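PDB 3W5M: alpha-L-rhamnosidase from Streptomyces avermitilis, which hydrolyses terminal non-reducing alpha-L-rhamnose residues from rhamnosides such as naringin, rutin, hesperidin and gum arabic. Local coordinates for residues T156-R161 with H262-G267; L328-A331 with R336-G339; T560-F565 with T588-H593. All blocks are in the same frame, centred on the assembly; numbering follows the deposited sequence. Where two conformers were deposited one is given.

Interaction 1 of 3, residues T156-R161 with H262-G267; sequences TRWFRR and HEPADG
The indole of Trp158 lies against the extended loop backbone at Glu263 and Pro264, one face of its two fused rings meeting aliphatic C-H groups. Pro264 CD sits 3.4 Å from the centroid of the Trp158 five-membered ring and only 10° off the ring normal, a CH-pi contact squarely over the face. The six-membered ring takes Glu263 CA in the same way, with CA 3.7 Å from its centroid. Proline suits this place because its CD, next to the electron-withdrawing amide nitrogen, carries slightly polarised hydrogens that suit an electron-rich indole face. At the far rim, Trp158 CZ3 comes within 3.4 Å of Glu263 N. Glu263 CG stands anti to its own backbone N (chi1 -171°), and the extended chain runs on past the ring, CB lying 3.8 Å from Trp158 CH2. Both segments belong to CBM67, the rhamnose-binding module: 156-161 is part of a strand in one of its antiparallel sheets, flanked by 218-227 and 258-260, and 262-267 lies in the loop that follows the latter. Across the segments there is no hydrogen bond; the loop is held here by packing on the indole. The opposite face of the ring is covered by Thr156 CG2, 3.5 Å above the plane, and Trp268 meets Trp158 edge-to-face. With an alanine here the indole would be gone, which is likely to open a gap beneath Pro264 and Glu263. Further along the strand, Arg160 reaches the same loop beyond Gly267, bonding to the carbonyl oxygens of Trp268 and Glu270 and forming a salt bridge with Asp275.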
loop_
_atom_site.group_PDB
_atom_site.type_symbol
_atom_site.label_atom_id
_atom_site.label_comp_id
_atom_site.label_asym_id
_atom_site.label_seq_id
_atom_site.Cartn_x
_atom_site.Cartn_y
_atom_site.Cartn_z
ATOM N N THR A 156 43.425 -1.059 -12.865
ATOM C CA THR A 156 43.464 -0.985 -11.398
ATOM C C THR A 156 44.667 -0.158 -10.963
ATOM O O THR A 156 45.746 -0.262 -11.566
ATOM C CB THR A 156 43.501 -2.407 -10.805
ATOM O OG1 THR A 156 42.342 -3.100 -11.257
ATOM C CG2 THR A 156 43.531 -2.414 -9.239
ATOM N N ARG A 157 44.478 0.682 -9.941
ATOM C CA ARG A 157 45.579 1.431 -9.319
ATOM C C ARG A 157 45.560 1.154 -7.812
ATOM O O ARG A 157 44.527 0.760 -7.271
ATOM C CB ARG A 157 45.486 2.922 -9.607
ATOM C CG ARG A 157 45.459 3.221 -11.112
ATOM C CD ARG A 157 46.810 2.954 -11.734
ATOM N NE ARG A 157 46.879 3.257 -13.169
ATOM C CZ ARG A 157 47.071 2.353 -14.135
ATOM N NH1 ARG A 157 47.189 1.050 -13.856
ATOM N NH2 ARG A 157 47.165 2.763 -15.421
ATOM N N TRP A 158 46.715 1.319 -7.176
ATOM C CA TRP A 158 46.879 0.959 -5.763
ATOM C C TRP A 158 47.324 2.193 -4.983
ATOM O O TRP A 158 48.093 3.031 -5.513
ATOM C CB TRP A 158 47.908 -0.183 -5.654
ATOM C CG TRP A 158 47.416 -1.462 -6.298
ATOM C CD1 TRP A 158 46.748 -2.483 -5.684
ATOM C CD2 TRP A 158 47.537 -1.840 -7.686
ATOM N NE1 TRP A 158 46.448 -3.469 -6.593
ATOM C CE2 TRP A 158 46.912 -3.096 -7.828
ATOM C CE3 TRP A 158 48.112 -1.230 -8.819
ATOM C CZ2 TRP A 158 46.846 -3.771 -9.058
ATOM C CZ3 TRP A 158 48.036 -1.881 -10.040
ATOM C CH2 TRP A 158 47.405 -3.144 -10.152
ATOM N N PHE A 159 46.871 2.301 -3.731
ATOM C CA PHE A 159 47.072 3.494 -2.908
ATOM C C PHE A 159 47.352 3.099 -1.476
ATOM O O PHE A 159 46.708 2.162 -0.963
ATOM C CB PHE A 159 45.807 4.351 -2.901
ATOM C CG PHE A 159 45.368 4.762 -4.287
ATOM C CD1 PHE A 159 44.638 3.868 -5.060
ATOM C CD2 PHE A 159 45.746 5.991 -4.839
ATOM C CE1 PHE A 159 44.256 4.196 -6.362
ATOM C CE2 PHE A 159 45.348 6.325 -6.139
ATOM C CZ PHE A 159 44.619 5.435 -6.887
ATOM N N ARG A 160 48.262 3.846 -0.856
ATOM C CA ARG A 160 48.599 3.672 0.556
ATOM C C ARG A 160 48.717 4.993 1.273
ATOM O O ARG A 160 49.152 6.000 0.686
ATOM C CB ARG A 160 49.951 2.952 0.689
ATOM C CG ARG A 160 49.917 1.455 0.419
ATOM C CD ARG A 160 51.312 0.806 0.483
ATOM N NE ARG A 160 52.061 1.146 1.700
ATOM C CZ ARG A 160 52.026 0.441 2.826
ATOM N NH1 ARG A 160 51.289 -0.654 2.910
ATOM N NH2 ARG A 160 52.761 0.826 3.872
ATOM N N ARG A 161 48.379 4.974 2.561
ATOM C CA ARG A 161 48.665 6.104 3.438
ATOM C C ARG A 161 48.807 5.618 4.864
ATOM O O ARG A 161 48.015 4.838 5.363
ATOM C CB ARG A 161 47.608 7.212 3.368
ATOM C CG ARG A 161 48.041 8.482 4.092
ATOM C CD ARG A 161 47.073 9.639 3.936
ATOM N NE ARG A 161 47.384 10.712 4.876
ATOM C CZ ARG A 161 46.720 11.858 4.941
ATOM N NH1 ARG A 161 45.709 12.093 4.110
ATOM N NH2 ARG A 161 47.085 12.774 5.829
ATOM N N HIS A 262 51.673 -0.334 -11.047
ATOM C CA HIS A 262 52.085 -1.727 -11.312
ATOM C C HIS A 262 51.655 -2.525 -10.110
ATOM O O HIS A 262 51.945 -2.118 -8.969
ATOM C CB HIS A 262 53.610 -1.849 -11.475
ATOM C CG HIS A 262 54.173 -0.949 -12.525
ATOM N ND1 HIS A 262 53.976 -1.167 -13.874
ATOM C CD2 HIS A 262 54.918 0.180 -12.429
ATOM C CE1 HIS A 262 54.572 -0.209 -14.565
ATOM N NE2 HIS A 262 55.152 0.620 -13.712
ATOM N N GLU A 263 50.969 -3.642 -10.349
ATOM C CA GLU A 263 50.528 -4.506 -9.270
ATOM C C GLU A 263 51.637 -4.745 -8.222
ATOM O O GLU A 263 52.714 -5.254 -8.559
ATOM C CB GLU A 263 50.006 -5.829 -9.791
ATOM C CG GLU A 263 49.341 -6.614 -8.671
ATOM C CD GLU A 263 48.888 -7.985 -9.095
ATOM O OE1 GLU A 263 48.606 -8.163 -10.298
ATOM O OE2 GLU A 263 48.812 -8.878 -8.218
ATOM N N PRO A 264 51.397 -4.345 -6.958
ATOM C CA PRO A 264 52.471 -4.506 -5.972
ATOM C C PRO A 264 52.646 -5.950 -5.457
ATOM O O PRO A 264 51.752 -6.788 -5.612
ATOM C CB PRO A 264 52.063 -3.558 -4.833
ATOM C CG PRO A 264 50.589 -3.381 -4.985
ATOM C CD PRO A 264 50.251 -3.577 -6.429
ATOM N N ALA A 265 53.798 -6.201 -4.841
ATOM C CA ALA A 265 54.128 -7.473 -4.188
ATOM C C ALA A 265 53.133 -7.760 -3.072
ATOM O O ALA A 265 52.509 -6.849 -2.524
ATOM C CB ALA A 265 55.552 -7.399 -3.623
ATOM N N ASP A 266 52.957 -9.011 -2.684
ATOM C CA ASP A 266 52.048 -9.144 -1.566
ATOM C C ASP A 266 52.646 -8.636 -0.255
ATOM O O ASP A 266 53.871 -8.594 -0.089
ATOM C CB ASP A 266 51.297 -10.469 -1.466
ATOM C CG ASP A 266 49.823 -10.244 -1.107
ATOM O OD1 ASP A 266 49.542 -9.624 -0.042
ATOM O OD2 ASP A 266 48.948 -10.631 -1.917
ATOM N N GLY A 267 51.760 -8.164 0.618
ATOM C CA GLY A 267 52.155 -7.414 1.794
ATOM C C GLY A 267 51.798 -5.957 1.621
ATOM O O GLY A 267 51.851 -5.197 2.574
#

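Interaction 2 of 3, residues L328-A331 with R336-G339; sequences LYEA and RRVG
A tight beta hairpin, strand 328-333 returning as the short strand 336-337, brings these segments together at the margin of an antiparallel sheet in the rhamnosidase N-terminal family region. Its backbone link is Val338 N to Ala331 O, 2.8 Å long and nearly straight at 168°. The other half of the same pair is bridged by water: water 1 accepts from Ala331 N at 2.8 Å and donates to Val338 O at 2.9 Å, in place of a direct N-H to O=C bond. The small methyl of Ala331 and the branched Val338 suit the buried side of the hairpin, their CB atoms 4.3 Å apart, with Leu321 and Leu333 packing nearby.

Beside this apolar pair, Glu330 and Arg337 meet with their chains crossing at about a right angle. Glu330 is extended, CG anti to the backbone N (chi1 -174°), whereas Arg337 bends at chi2 and chi3 and lays its guanidinium over the carboxylate. Glu330 OE2 lies 3.6 Å from Arg337 NH2 and over one face of the guanidinium, 3.3 Å above its plane; the two planar groups are 26° apart. No N-H points at this oxygen. The directed bonds go to other partners: Arg337 NH2 donates to the carbonyl oxygen of Asp341, NH1 makes a weak bond to Val338 O, and Glu330 OE1 forms a salt bridge with Arg564. The Glu330-Arg337 salt bridge is therefore one of charge alone, without a directed hydrogen bond, and a second positive charge at Arg564 probably helps keep the buried glutamate ionised.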
loop_
_atom_site.group_PDB
_atom_site.type_symbol
_atom_site.label_atom_id
_atom_site.label_comp_id
_atom_site.label_asym_id
_atom_site.label_seq_id
_atom_site.Cartn_x
_atom_site.Cartn_y
_atom_site.Cartn_z
ATOM N N LEU A 328 8.026 9.480 8.697
ATOM C CA LEU A 328 7.147 8.617 9.469
ATOM C C LEU A 328 7.456 8.923 10.928
ATOM O O LEU A 328 8.563 9.348 11.227
ATOM C CB LEU A 328 7.464 7.114 9.246
ATOM C CG LEU A 328 7.458 6.564 7.813
ATOM C CD1 LEU A 328 8.003 5.136 7.865
ATOM C CD2 LEU A 328 6.056 6.574 7.241
ATOM N N TYR A 329 6.488 8.670 11.803
ATOM C CA TYR A 329 6.703 8.924 13.229
ATOM C C TYR A 329 5.976 7.865 14.058
ATOM O O TYR A 329 5.023 7.198 13.589
ATOM C CB TYR A 329 6.239 10.337 13.633
ATOM C CG TYR A 329 4.747 10.461 13.688
ATOM C CD1 TYR A 329 3.987 10.618 12.500
ATOM C CD2 TYR A 329 4.070 10.363 14.890
ATOM C CE1 TYR A 329 2.613 10.676 12.536
ATOM C CE2 TYR A 329 2.678 10.418 14.930
ATOM C CZ TYR A 329 1.960 10.582 13.747
ATOM O OH TYR A 329 0.590 10.642 13.772
ATOM N N GLU A 330 6.407 7.759 15.310
ATOM C CA GLU A 330 5.671 7.023 16.332
ATOM C C GLU A 330 5.854 7.845 17.583
ATOM O O GLU A 330 6.988 8.148 17.936
ATOM C CB GLU A 330 6.294 5.661 16.567
ATOM C CG GLU A 330 5.496 4.796 17.518
ATOM C CD GLU A 330 6.211 3.470 17.755
ATOM O OE1 GLU A 330 7.089 3.403 18.644
ATOM O OE2 GLU A 330 5.911 2.523 17.012
ATOM N N ALA A 331 4.747 8.219 18.213
ATOM C CA ALA A 331 4.772 9.095 19.354
ATOM C C ALA A 331 4.550 8.305 20.620
ATOM O O ALA A 331 3.859 7.270 20.623
ATOM C CB ALA A 331 3.701 10.167 19.231
ATOM N N ARG A 336 4.377 5.519 27.490
ATOM C CA ARG A 336 3.380 4.686 26.840
ATOM C C ARG A 336 3.259 5.141 25.382
ATOM O O ARG A 336 3.101 6.334 25.112
ATOM C CB ARG A 336 2.033 4.834 27.557
ATOM C CG ARG A 336 0.872 4.114 26.901
ATOM C CD ARG A 336 -0.296 3.932 27.870
ATOM N NE ARG A 336 -1.559 3.689 27.161
ATOM C CZ ARG A 336 -2.053 2.485 26.867
ATOM N NH1 ARG A 336 -1.404 1.377 27.220
ATOM N NH2 ARG A 336 -3.204 2.382 26.219
ATOM N N ARG A 337 3.371 4.194 24.456
ATOM C CA ARG A 337 3.188 4.483 23.032
ATOM C C ARG A 337 1.793 5.039 22.778
ATOM O O ARG A 337 0.824 4.582 23.375
ATOM C CB ARG A 337 3.372 3.173 22.288
ATOM C CG ARG A 337 3.774 3.293 20.840
ATOM C CD ARG A 337 2.554 3.126 19.998
ATOM N NE ARG A 337 2.785 2.166 18.931
ATOM C CZ ARG A 337 2.290 2.305 17.710
ATOM N NH1 ARG A 337 1.566 3.386 17.398
ATOM N NH2 ARG A 337 2.532 1.371 16.804
ATOM N N VAL A 338 1.667 6.026 21.881
ATOM C CA VAL A 338 0.381 6.640 21.623
ATOM C C VAL A 338 -0.224 5.912 20.405
ATOM O O VAL A 338 0.412 5.851 19.321
ATOM C CB VAL A 338 0.532 8.145 21.294
ATOM C CG1 VAL A 338 -0.803 8.745 20.895
ATOM C CG2 VAL A 338 1.147 8.921 22.459
ATOM N N GLY A 339 -1.430 5.384 20.586
ATOM C CA GLY A 339 -2.173 4.708 19.521
ATOM C C GLY A 339 -1.635 3.363 19.082
ATOM O O GLY A 339 -0.825 2.736 19.768
HETATM O O HOH W 1 2.141 7.397 17.530
#

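Interaction 3 of 3, residues T560-F565 with T588-H593; sequences TYEPRF and TGRVMH
Arg590 reaches from strand 588-593 to the chain at Glu562 and Pro563, just past the edge strand 559-561 of the same large beta sheet, in the concanavalin-like family region. Strand 510-515 runs between the two in the sheet, so the long arginine side chain spans a distance that backbone pairing cannot. Its NH2 donates to Pro563 O at 2.9 Å with an angle of 154°; the oxygen lies near the guanidinium plane and is met on a lone pair, in the carbonyl plane. That carbonyl has a second donor, water 3, at 2.8 Å. Water 3 in turn accepts from Arg590 NH1, closing a small ring of bonds around the guanidinium edge. NH1 gives another bond, 3.0 Å long, to water 2, which donates to Glu562 OE2. Both terminal nitrogens are thus engaged: NH1 by two waters, NH2 by Pro563 O and, weakly, by Ser510 OG.

Glu562 does not grip Arg590 directly. Its carboxylate stacks at 23° to the guanidinium, with OE2 well above the plane, 4.0 Å from Arg590 NH1, so charge attraction acts without a directed bond. The strongest partner of OE2 is Arg512, in a salt bridge; the glutamate thus has two arginines nearby, which probably favours its ionised form. A bend at chi3 (-57°) turns the guanidinium broadside to Glu562, whose CB and CG lie over one face. Glu562 CB sits 3.5 Å above that plane, and the methyl carbon CE of Met592 lies 3.8 Å from it on the opposite face.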
loop_
_atom_site.group_PDB
_atom_site.type_symbol
_atom_site.label_atom_id
_atom_site.label_comp_id
_atom_site.label_asym_id
_atom_site.label_seq_id
_atom_site.Cartn_x
_atom_site.Cartn_y
_atom_site.Cartn_z
ATOM N N THR A 560 13.166 -8.518 22.814
ATOM C CA THR A 560 12.061 -8.488 21.844
ATOM C C THR A 560 12.394 -7.405 20.861
ATOM O O THR A 560 12.619 -6.282 21.292
ATOM C CB THR A 560 10.716 -8.127 22.497
ATOM O OG1 THR A 560 10.361 -9.131 23.453
ATOM C CG2 THR A 560 9.600 -8.017 21.441
ATOM N N TYR A 561 12.446 -7.732 19.566
ATOM C CA TYR A 561 12.684 -6.698 18.549
ATOM C C TYR A 561 11.501 -6.661 17.584
ATOM O O TYR A 561 11.119 -7.705 17.024
ATOM C CB TYR A 561 13.997 -6.943 17.794
ATOM C CG TYR A 561 14.145 -6.009 16.599
ATOM C CD1 TYR A 561 14.132 -4.607 16.764
ATOM C CD2 TYR A 561 14.256 -6.525 15.314
ATOM C CE1 TYR A 561 14.227 -3.761 15.662
ATOM C CE2 TYR A 561 14.358 -5.685 14.204
ATOM C CZ TYR A 561 14.350 -4.313 14.390
ATOM O OH TYR A 561 14.461 -3.483 13.267
ATOM N N GLU A 562 10.925 -5.468 17.392
ATOM C CA GLU A 562 9.816 -5.304 16.455
ATOM C C GLU A 562 10.122 -4.089 15.591
ATOM O O GLU A 562 10.084 -2.977 16.095
ATOM C CB GLU A 562 8.514 -5.087 17.221
ATOM C CG GLU A 562 7.927 -6.395 17.766
ATOM C CD GLU A 562 6.782 -6.182 18.730
ATOM O OE1 GLU A 562 6.817 -5.206 19.510
ATOM O OE2 GLU A 562 5.840 -6.993 18.722
ATOM N N PRO A 563 10.422 -4.284 14.306
ATOM C CA PRO A 563 10.697 -3.090 13.466
ATOM C C PRO A 563 9.537 -2.086 13.458
ATOM O O PRO A 563 8.369 -2.468 13.671
ATOM C CB PRO A 563 10.905 -3.687 12.069
ATOM C CG PRO A 563 11.331 -5.109 12.333
ATOM C CD PRO A 563 10.543 -5.539 13.536
ATOM N N ARG A 564 9.835 -0.812 13.208
ATOM C CA ARG A 564 8.768 0.205 13.185
ATOM C C ARG A 564 8.635 0.903 11.817
ATOM O O ARG A 564 7.552 1.341 11.455
ATOM C CB ARG A 564 9.021 1.295 14.234
ATOM C CG ARG A 564 8.768 0.907 15.676
ATOM C CD ARG A 564 9.587 1.845 16.569
ATOM N NE ARG A 564 9.297 1.753 18.012
ATOM C CZ ARG A 564 10.136 1.220 18.903
ATOM N NH1 ARG A 564 11.287 0.686 18.506
ATOM N NH2 ARG A 564 9.803 1.191 20.204
ATOM N N PHE A 565 9.744 1.064 11.110
ATOM C CA PHE A 565 9.758 1.976 9.953
ATOM C C PHE A 565 10.129 1.308 8.651
ATOM O O PHE A 565 10.779 1.903 7.747
ATOM C CB PHE A 565 10.648 3.179 10.273
ATOM C CG PHE A 565 10.196 3.911 11.496
ATOM C CD1 PHE A 565 8.947 4.538 11.506
ATOM C CD2 PHE A 565 10.990 3.951 12.651
ATOM C CE1 PHE A 565 8.495 5.209 12.624
ATOM C CE2 PHE A 565 10.548 4.647 13.765
ATOM C CZ PHE A 565 9.299 5.266 13.761
ATOM N N THR A 588 7.577 -14.189 14.724
ATOM C CA THR A 588 6.121 -14.151 14.525
ATOM C C THR A 588 5.869 -13.031 13.533
ATOM O O THR A 588 6.362 -11.938 13.743
ATOM C CB THR A 588 5.415 -13.863 15.850
ATOM O OG1 THR A 588 5.808 -14.867 16.821
ATOM C CG2 THR A 588 3.904 -13.880 15.685
ATOM N N GLY A 589 5.121 -13.298 12.467
ATOM C CA GLY A 589 4.796 -12.221 11.531
ATOM C C GLY A 589 3.708 -11.318 12.069
ATOM O O GLY A 589 2.746 -11.787 12.706
ATOM N N ARG A 590 3.834 -10.003 11.816
ATOM C CA ARG A 590 2.795 -9.063 12.226
ATOM C C ARG A 590 2.228 -8.496 10.937
ATOM O O ARG A 590 2.907 -7.759 10.242
ATOM C CB ARG A 590 3.361 -7.964 13.120
ATOM C CG ARG A 590 3.972 -8.542 14.403
ATOM C CD ARG A 590 4.625 -7.460 15.264
ATOM N NE ARG A 590 5.646 -6.757 14.504
ATOM C CZ ARG A 590 5.949 -5.457 14.611
ATOM N NH1 ARG A 590 5.326 -4.652 15.483
ATOM N NH2 ARG A 590 6.911 -4.960 13.826
ATOM N N VAL A 591 1.018 -8.918 10.607
ATOM C CA VAL A 591 0.357 -8.562 9.334
ATOM C C VAL A 591 -0.214 -7.139 9.458
ATOM O O VAL A 591 -1.049 -6.893 10.333
ATOM C CB VAL A 591 -0.787 -9.548 9.059
ATOM C CG1 VAL A 591 -1.566 -9.183 7.789
ATOM C CG2 VAL A 591 -0.231 -10.973 8.943
ATOM N N MET A 592 0.235 -6.231 8.582
ATOM C CA MET A 592 -0.159 -4.826 8.614
ATOM C C MET A 592 -0.864 -4.405 7.349
ATOM O O MET A 592 -0.396 -4.732 6.275
ATOM C CB MET A 592 1.080 -3.954 8.727
ATOM C CG MET A 592 1.746 -4.087 10.069
ATOM S SD MET A 592 3.312 -3.178 10.106
ATOM C CE MET A 592 3.975 -3.871 11.635
ATOM N N HIS A 593 -1.963 -3.661 7.496
ATOM C CA HIS A 593 -2.675 -3.072 6.337
ATOM C C HIS A 593 -3.630 -2.008 6.820
ATOM O O HIS A 593 -3.759 -1.764 8.030
ATOM C CB HIS A 593 -3.419 -4.147 5.488
ATOM C CG HIS A 593 -4.310 -5.064 6.268
ATOM N ND1 HIS A 593 -5.556 -4.690 6.730
ATOM C CD2 HIS A 593 -4.166 -6.376 6.594
ATOM C CE1 HIS A 593 -6.120 -5.718 7.348
ATOM N NE2 HIS A 593 -5.301 -6.754 7.268
HETATM O O HOH W 2 3.516 -5.596 17.740
HETATM O O HOH W 3 6.085 -1.800 15.238
#

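Interactions 2 and 3 adjoin, their centres 14 Å apart, though they belong to different domains of the enzyme. Arg564 NE of 560-565 forms a 2.8 Å salt bridge with Glu330 OE1 of 328-331, so the glutamate that faces Arg337 also ties the hairpin to the concanavalin-like region. Phe565 adds packing, its CD1 3.7 Å from Leu328 CB. Interaction 1 stands apart, about 38 Å from interaction 2 and 35 Å from interaction 3 between nearest atoms. It is the one closest to a known binding site, though not in contact with it: the side chain of Trp158 is about 11 Å from that of Asn228, a calcium ligand of CBM67. Interactions 2 and 3 lie away from the catalytic and sugar-binding residues.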